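Local coordinates for oligogalacturonate lyase (Yersinia enterocolitica subsp. enterocolitica, PDB 3PE7), which cleaves oligogalacturonates by beta-elimination, probably in the cytoplasm, using a seven-bladed beta-propeller that carries a manganese site, at residues H338-T352 with I365-L377. Residues are numbered along the deposited sequence; the frame is centred on the assembly and turned at random.
Sequences HDTSWKVFEGDRQVT and ILFTSDVHGKPAL. With MN (manganese (II) ion), chain B; ACT (acetate ion), chain E.
In this seven-bladed beta-propeller, the loop 338-352 leaves strand 331-337 and packs on the hairpin that joins strands 364-369 and 376-381 of the next blade. Asp370, in the hairpin turn, and Ser341, in the loop, form the polar centre. Ser341 OG donates to Asp370 OD1 at 2.6 Å, on the syn lone pair, and Ser341 N meets Asp370 OD2 at 2.9 Å. One residue thus holds both carboxylate oxygens, which fixes the rotation of the group. Ser341 OG also accepts from Lys343 N, an ST turn. With OG trans to the backbone N (chi1 179°), Ser369 donates to His338 O (OG to O 2.6 Å) and accepts from Val371 N, a second ST turn. Next to the carboxylate, Phe345 lays one ring face over Pro375. Pro375 CD sits 3.6 Å from the centroid of the Phe345 ring, a CH-pi contact. Asp370 OD1 meets the edge of the same ring, with the carboxylate steeply turned against it (79°). Val351 CG2 touches Pro375 CG at 4.0 Å, the two side chains crossing at about a right angle. A water links Val351 O to Thr368 OG1, which also bonds to Arg35 N. Gln350 OE1 binds manganese at 2.1 Å, alongside His287, His353, His355 and an acetate probably from the crystallisation liquor. A loop between blades seated on the next blade's hairpin is a beta-propeller arrangement; here it also carries Gln350 of the manganese site.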
loop_
_atom_site.group_PDB
_atom_site.type_symbol
_atom_site.label_atom_id
_atom_site.label_comp_id
_atom_site.label_asym_id
_atom_site.label_seq_id
_atom_site.Cartn_x
_atom_site.Cartn_y
_atom_site.Cartn_z
ATOM N N HIS A 338 13.248 -10.114 -6.337
ATOM C CA HIS A 338 12.109 -9.546 -7.070
ATOM C C HIS A 338 12.478 -9.269 -8.542
ATOM O O HIS A 338 11.643 -9.463 -9.447
ATOM C CB HIS A 338 11.521 -8.305 -6.355
ATOM C CG HIS A 338 12.436 -7.117 -6.307
ATOM N ND1 HIS A 338 12.975 -6.633 -5.136
ATOM C CD2 HIS A 338 12.863 -6.287 -7.285
ATOM C CE1 HIS A 338 13.733 -5.580 -5.400
ATOM N NE2 HIS A 338 13.674 -5.348 -6.704
ATOM N N ASP A 339 13.720 -8.841 -8.786
ATOM C CA ASP A 339 14.201 -8.552 -10.162
ATOM C C ASP A 339 13.341 -7.557 -10.958
ATOM O O ASP A 339 13.317 -7.603 -12.200
ATOM C CB ASP A 339 14.358 -9.851 -10.980
ATOM C CG ASP A 339 15.715 -10.497 -10.821
ATOM O OD1 ASP A 339 16.732 -9.765 -10.707
ATOM O OD2 ASP A 339 15.759 -11.747 -10.831
ATOM N N THR A 340 12.642 -6.655 -10.278
ATOM C CA THR A 340 11.865 -5.650 -11.014
ATOM C C THR A 340 12.777 -4.635 -11.693
ATOM O O THR A 340 13.882 -4.369 -11.211
ATOM C CB THR A 340 10.774 -4.963 -10.152
ATOM O OG1 THR A 340 9.776 -4.449 -11.030
ATOM C CG2 THR A 340 11.332 -3.814 -9.323
ATOM N N SER A 341 12.305 -4.087 -12.807
ATOM C CA SER A 341 13.050 -3.076 -13.573
ATOM C C SER A 341 12.796 -1.671 -13.047
ATOM O O SER A 341 13.561 -0.740 -13.357
ATOM C CB SER A 341 12.645 -3.122 -15.056
ATOM O OG SER A 341 11.368 -2.520 -15.226
ATOM N N TRP A 342 11.701 -1.530 -12.288
ATOM C CA TRP A 342 11.191 -0.234 -11.820
ATOM C C TRP A 342 10.665 0.678 -12.934
ATOM O O TRP A 342 10.374 1.866 -12.692
ATOM C CB TRP A 342 12.249 0.497 -10.984
ATOM C CG TRP A 342 12.741 -0.306 -9.811
ATOM C CD1 TRP A 342 13.891 -1.054 -9.750
ATOM C CD2 TRP A 342 12.119 -0.420 -8.521
ATOM N NE1 TRP A 342 14.019 -1.636 -8.515
ATOM C CE2 TRP A 342 12.951 -1.255 -7.734
ATOM C CE3 TRP A 342 10.937 0.088 -7.958
ATOM C CZ2 TRP A 342 12.632 -1.604 -6.416
ATOM C CZ3 TRP A 342 10.628 -0.256 -6.635
ATOM C CH2 TRP A 342 11.470 -1.098 -5.890
ATOM N N LYS A 343 10.512 0.125 -14.144
ATOM C CA LYS A 343 10.118 0.939 -15.297
ATOM C C LYS A 343 8.658 1.334 -15.181
ATOM O O LYS A 343 7.858 0.682 -14.490
ATOM C CB LYS A 343 10.341 0.173 -16.617
ATOM C CG LYS A 343 11.809 0.125 -17.039
ATOM C CD LYS A 343 12.034 -0.831 -18.209
ATOM C CE LYS A 343 13.513 -0.870 -18.580
ATOM N NZ LYS A 343 13.804 -1.794 -19.726
ATOM N N VAL A 344 8.306 2.411 -15.880
ATOM C CA VAL A 344 6.927 2.846 -15.978
ATOM C C VAL A 344 6.201 2.030 -17.053
ATOM O O VAL A 344 6.727 1.834 -18.161
ATOM C CB VAL A 344 6.883 4.354 -16.313
ATOM C CG1 VAL A 344 5.446 4.828 -16.598
ATOM C CG2 VAL A 344 7.531 5.155 -15.182
ATOM N N PHE A 345 5.017 1.514 -16.735
ATOM C CA PHE A 345 4.159 0.970 -17.785
ATOM C C PHE A 345 2.887 1.806 -17.847
ATOM O O PHE A 345 2.258 2.063 -16.817
ATOM C CB PHE A 345 3.772 -0.499 -17.521
ATOM C CG PHE A 345 4.858 -1.493 -17.819
ATOM C CD1 PHE A 345 4.764 -2.340 -18.941
ATOM C CD2 PHE A 345 5.958 -1.613 -16.977
ATOM C CE1 PHE A 345 5.756 -3.277 -19.210
ATOM C CE2 PHE A 345 6.960 -2.568 -17.238
ATOM C CZ PHE A 345 6.861 -3.385 -18.349
ATOM N N GLU A 346 2.510 2.206 -19.062
ATOM C CA GLU A 346 1.290 2.999 -19.319
ATOM C C GLU A 346 1.128 4.198 -18.364
ATOM O O GLU A 346 0.029 4.480 -17.838
ATOM C CB GLU A 346 0.034 2.096 -19.338
ATOM C CG GLU A 346 0.073 0.979 -20.396
ATOM C CD GLU A 346 -1.175 0.147 -20.413
ATOM O OE1 GLU A 346 -2.261 0.711 -20.666
ATOM O OE2 GLU A 346 -1.083 -1.076 -20.182
ATOM N N GLY A 347 2.231 4.905 -18.160
ATOM C CA GLY A 347 2.229 6.133 -17.362
ATOM C C GLY A 347 2.228 5.926 -15.856
ATOM O O GLY A 347 2.323 6.887 -15.101
ATOM N N ASP A 348 2.129 4.670 -15.418
ATOM C CA ASP A 348 1.985 4.387 -14.005
ATOM C C ASP A 348 3.322 4.108 -13.314
ATOM O O ASP A 348 4.034 3.147 -13.648
ATOM C CB ASP A 348 1.014 3.229 -13.789
ATOM C CG ASP A 348 0.540 3.161 -12.371
ATOM O OD1 ASP A 348 1.370 2.779 -11.514
ATOM O OD2 ASP A 348 -0.637 3.498 -12.113
ATOM N N ARG A 349 3.632 4.938 -12.326
ATOM C CA ARG A 349 4.923 4.888 -11.653
ATOM C C ARG A 349 4.937 3.929 -10.470
ATOM O O ARG A 349 5.960 3.830 -9.795
ATOM C CB ARG A 349 5.333 6.283 -11.148
ATOM C CG ARG A 349 5.140 7.441 -12.134
ATOM C CD ARG A 349 5.869 7.204 -13.402
ATOM N NE ARG A 349 5.870 8.359 -14.300
ATOM C CZ ARG A 349 6.946 9.083 -14.589
ATOM N NH1 ARG A 349 8.126 8.786 -14.047
ATOM N NH2 ARG A 349 6.844 10.102 -15.437
ATOM N N GLN A 350 3.827 3.240 -10.207
ATOM C CA GLN A 350 3.777 2.271 -9.102
ATOM C C GLN A 350 3.693 0.840 -9.588
ATOM O O GLN A 350 3.923 -0.096 -8.816
ATOM C CB GLN A 350 2.564 2.549 -8.182
ATOM C CG GLN A 350 2.668 3.830 -7.333
ATOM C CD GLN A 350 3.754 3.772 -6.285
ATOM O OE1 GLN A 350 3.889 2.771 -5.549
ATOM N NE2 GLN A 350 4.541 4.855 -6.185
ATOM N N VAL A 351 3.353 0.665 -10.866
ATOM C CA VAL A 351 2.970 -0.665 -11.359
ATOM C C VAL A 351 4.085 -1.733 -11.223
ATOM O O VAL A 351 3.794 -2.899 -10.948
ATOM C CB VAL A 351 2.399 -0.575 -12.781
ATOM C CG1 VAL A 351 3.490 -0.263 -13.813
ATOM C CG2 VAL A 351 1.653 -1.843 -13.146
ATOM N N THR A 352 5.352 -1.324 -11.374
ATOM C CA THR A 352 6.453 -2.278 -11.227
ATOM C C THR A 352 7.017 -2.334 -9.813
ATOM O O THR A 352 7.983 -3.053 -9.582
ATOM C CB THR A 352 7.620 -1.977 -12.205
ATOM O OG1 THR A 352 7.953 -0.589 -12.135
ATOM C CG2 THR A 352 7.219 -2.339 -13.653
ATOM N N ILE A 365 5.587 -14.599 0.577
ATOM C CA ILE A 365 5.396 -13.189 0.288
ATOM C C ILE A 365 4.844 -12.981 -1.125
ATOM O O ILE A 365 5.225 -13.689 -2.079
ATOM C CB ILE A 365 6.684 -12.361 0.531
ATOM C CG1 ILE A 365 7.889 -13.002 -0.146
ATOM C CG2 ILE A 365 6.949 -12.194 2.070
ATOM C CD1 ILE A 365 9.127 -12.090 -0.157
ATOM N N LEU A 366 3.939 -12.017 -1.248
ATOM C CA LEU A 366 3.323 -11.655 -2.538
ATOM C C LEU A 366 3.951 -10.377 -3.044
ATOM O O LEU A 366 4.076 -9.404 -2.291
ATOM C CB LEU A 366 1.814 -11.434 -2.374
ATOM C CG LEU A 366 1.072 -10.913 -3.628
ATOM C CD1 LEU A 366 0.934 -12.019 -4.655
ATOM C CD2 LEU A 366 -0.321 -10.323 -3.264
ATOM N N PHE A 367 4.322 -10.356 -4.319
ATOM C CA PHE A 367 4.919 -9.140 -4.895
ATOM C C PHE A 367 4.684 -9.061 -6.391
ATOM O O PHE A 367 4.391 -10.076 -7.031
ATOM C CB PHE A 367 6.430 -9.060 -4.576
ATOM C CG PHE A 367 7.249 -10.178 -5.159
ATOM C CD1 PHE A 367 7.964 -9.970 -6.337
ATOM C CD2 PHE A 367 7.329 -11.432 -4.531
ATOM C CE1 PHE A 367 8.748 -10.999 -6.887
ATOM C CE2 PHE A 367 8.111 -12.468 -5.080
ATOM C CZ PHE A 367 8.822 -12.246 -6.251
ATOM N N THR A 368 4.812 -7.854 -6.939
ATOM C CA THR A 368 4.838 -7.650 -8.410
ATOM C C THR A 368 6.278 -7.564 -8.943
ATOM O O THR A 368 7.165 -7.006 -8.297
ATOM C CB THR A 368 4.116 -6.330 -8.815
ATOM O OG1 THR A 368 2.813 -6.268 -8.246
ATOM C CG2 THR A 368 3.974 -6.205 -10.327
ATOM N N SER A 369 6.485 -8.090 -10.148
ATOM C CA SER A 369 7.710 -7.803 -10.899
ATOM C C SER A 369 7.419 -7.930 -12.388
ATOM O O SER A 369 6.524 -8.664 -12.782
ATOM C CB SER A 369 8.808 -8.789 -10.519
ATOM O OG SER A 369 9.985 -8.504 -11.268
ATOM N N ASP A 370 8.193 -7.191 -13.199
ATOM C CA ASP A 370 8.172 -7.344 -14.648
ATOM C C ASP A 370 9.365 -8.129 -15.189
ATOM O O ASP A 370 9.679 -8.027 -16.377
ATOM C CB ASP A 370 8.101 -5.963 -15.330
ATOM C CG ASP A 370 9.376 -5.155 -15.162
ATOM O OD1 ASP A 370 9.540 -4.179 -15.921
ATOM O OD2 ASP A 370 10.198 -5.476 -14.281
ATOM N N VAL A 371 10.031 -8.900 -14.323
ATOM C CA VAL A 371 11.197 -9.700 -14.709
ATOM C C VAL A 371 10.988 -10.547 -15.978
ATOM O O VAL A 371 11.929 -10.718 -16.762
ATOM C CB VAL A 371 11.701 -10.590 -13.523
ATOM C CG1 VAL A 371 10.609 -11.546 -13.030
ATOM C CG2 VAL A 371 12.991 -11.347 -13.889
ATOM N N HIS A 372 9.772 -11.042 -16.188
ATOM C CA HIS A 372 9.507 -11.936 -17.317
ATOM C C HIS A 372 8.768 -11.295 -18.486
ATOM O O HIS A 372 8.317 -11.999 -19.403
ATOM C CB HIS A 372 8.780 -13.190 -16.819
ATOM C CG HIS A 372 9.543 -13.934 -15.772
ATOM N ND1 HIS A 372 8.970 -14.349 -14.587
ATOM C CD2 HIS A 372 10.845 -14.304 -15.713
ATOM C CE1 HIS A 372 9.883 -14.960 -13.852
ATOM N NE2 HIS A 372 11.030 -14.944 -14.511
ATOM N N GLY A 373 8.643 -9.969 -18.449
ATOM C CA GLY A 373 8.021 -9.234 -19.548
ATOM C C GLY A 373 7.228 -8.055 -19.028
ATOM O O GLY A 373 7.780 -6.999 -18.738
ATOM N N LYS A 374 5.928 -8.244 -18.882
ATOM C CA LYS A 374 5.096 -7.207 -18.288
ATOM C C LYS A 374 4.986 -7.506 -16.791
ATOM O O LYS A 374 5.326 -8.610 -16.360
ATOM C CB LYS A 374 3.728 -7.188 -18.965
ATOM C CG LYS A 374 3.808 -6.802 -20.455
ATOM C CD LYS A 374 2.468 -7.001 -21.111
ATOM C CE LYS A 374 2.501 -6.624 -22.578
ATOM N NZ LYS A 374 1.160 -6.929 -23.165
ATOM N N PRO A 375 4.494 -6.535 -16.005
ATOM C CA PRO A 375 4.206 -6.796 -14.592
ATOM C C PRO A 375 3.368 -8.068 -14.377
ATOM O O PRO A 375 2.398 -8.319 -15.104
ATOM C CB PRO A 375 3.411 -5.566 -14.170
ATOM C CG PRO A 375 3.973 -4.472 -15.057
ATOM C CD PRO A 375 4.173 -5.144 -16.385
ATOM N N ALA A 376 3.767 -8.862 -13.388
ATOM C CA ALA A 376 3.059 -10.094 -13.033
ATOM C C ALA A 376 3.109 -10.263 -11.515
ATOM O O ALA A 376 3.901 -9.600 -10.831
ATOM C CB ALA A 376 3.703 -11.330 -13.754
ATOM N N LEU A 377 2.267 -11.148 -11.001
ATOM C CA LEU A 377 2.224 -11.460 -9.574
ATOM C C LEU A 377 3.006 -12.733 -9.265
ATOM O O LEU A 377 2.951 -13.719 -10.006
ATOM C CB LEU A 377 0.771 -11.611 -9.088
ATOM C CG LEU A 377 0.048 -10.275 -8.810
ATOM C CD1 LEU A 377 -0.463 -9.658 -10.106
ATOM C CD2 LEU A 377 -1.071 -10.470 -7.811
HETATM MN MN MN B . 5.381 2.013 -4.222
HETATM C C ACT E . 5.143 4.034 -2.772
HETATM O O ACT E . 6.060 4.058 -3.671
HETATM O OXT ACT E . 4.448 2.961 -2.603
HETATM C CH3 ACT E . 4.874 5.245 -1.943
HETATM O O HOH W 1 12.691 -6.692 -14.821
HETATM O O HOH W 2 3.038 -3.418 -8.299
#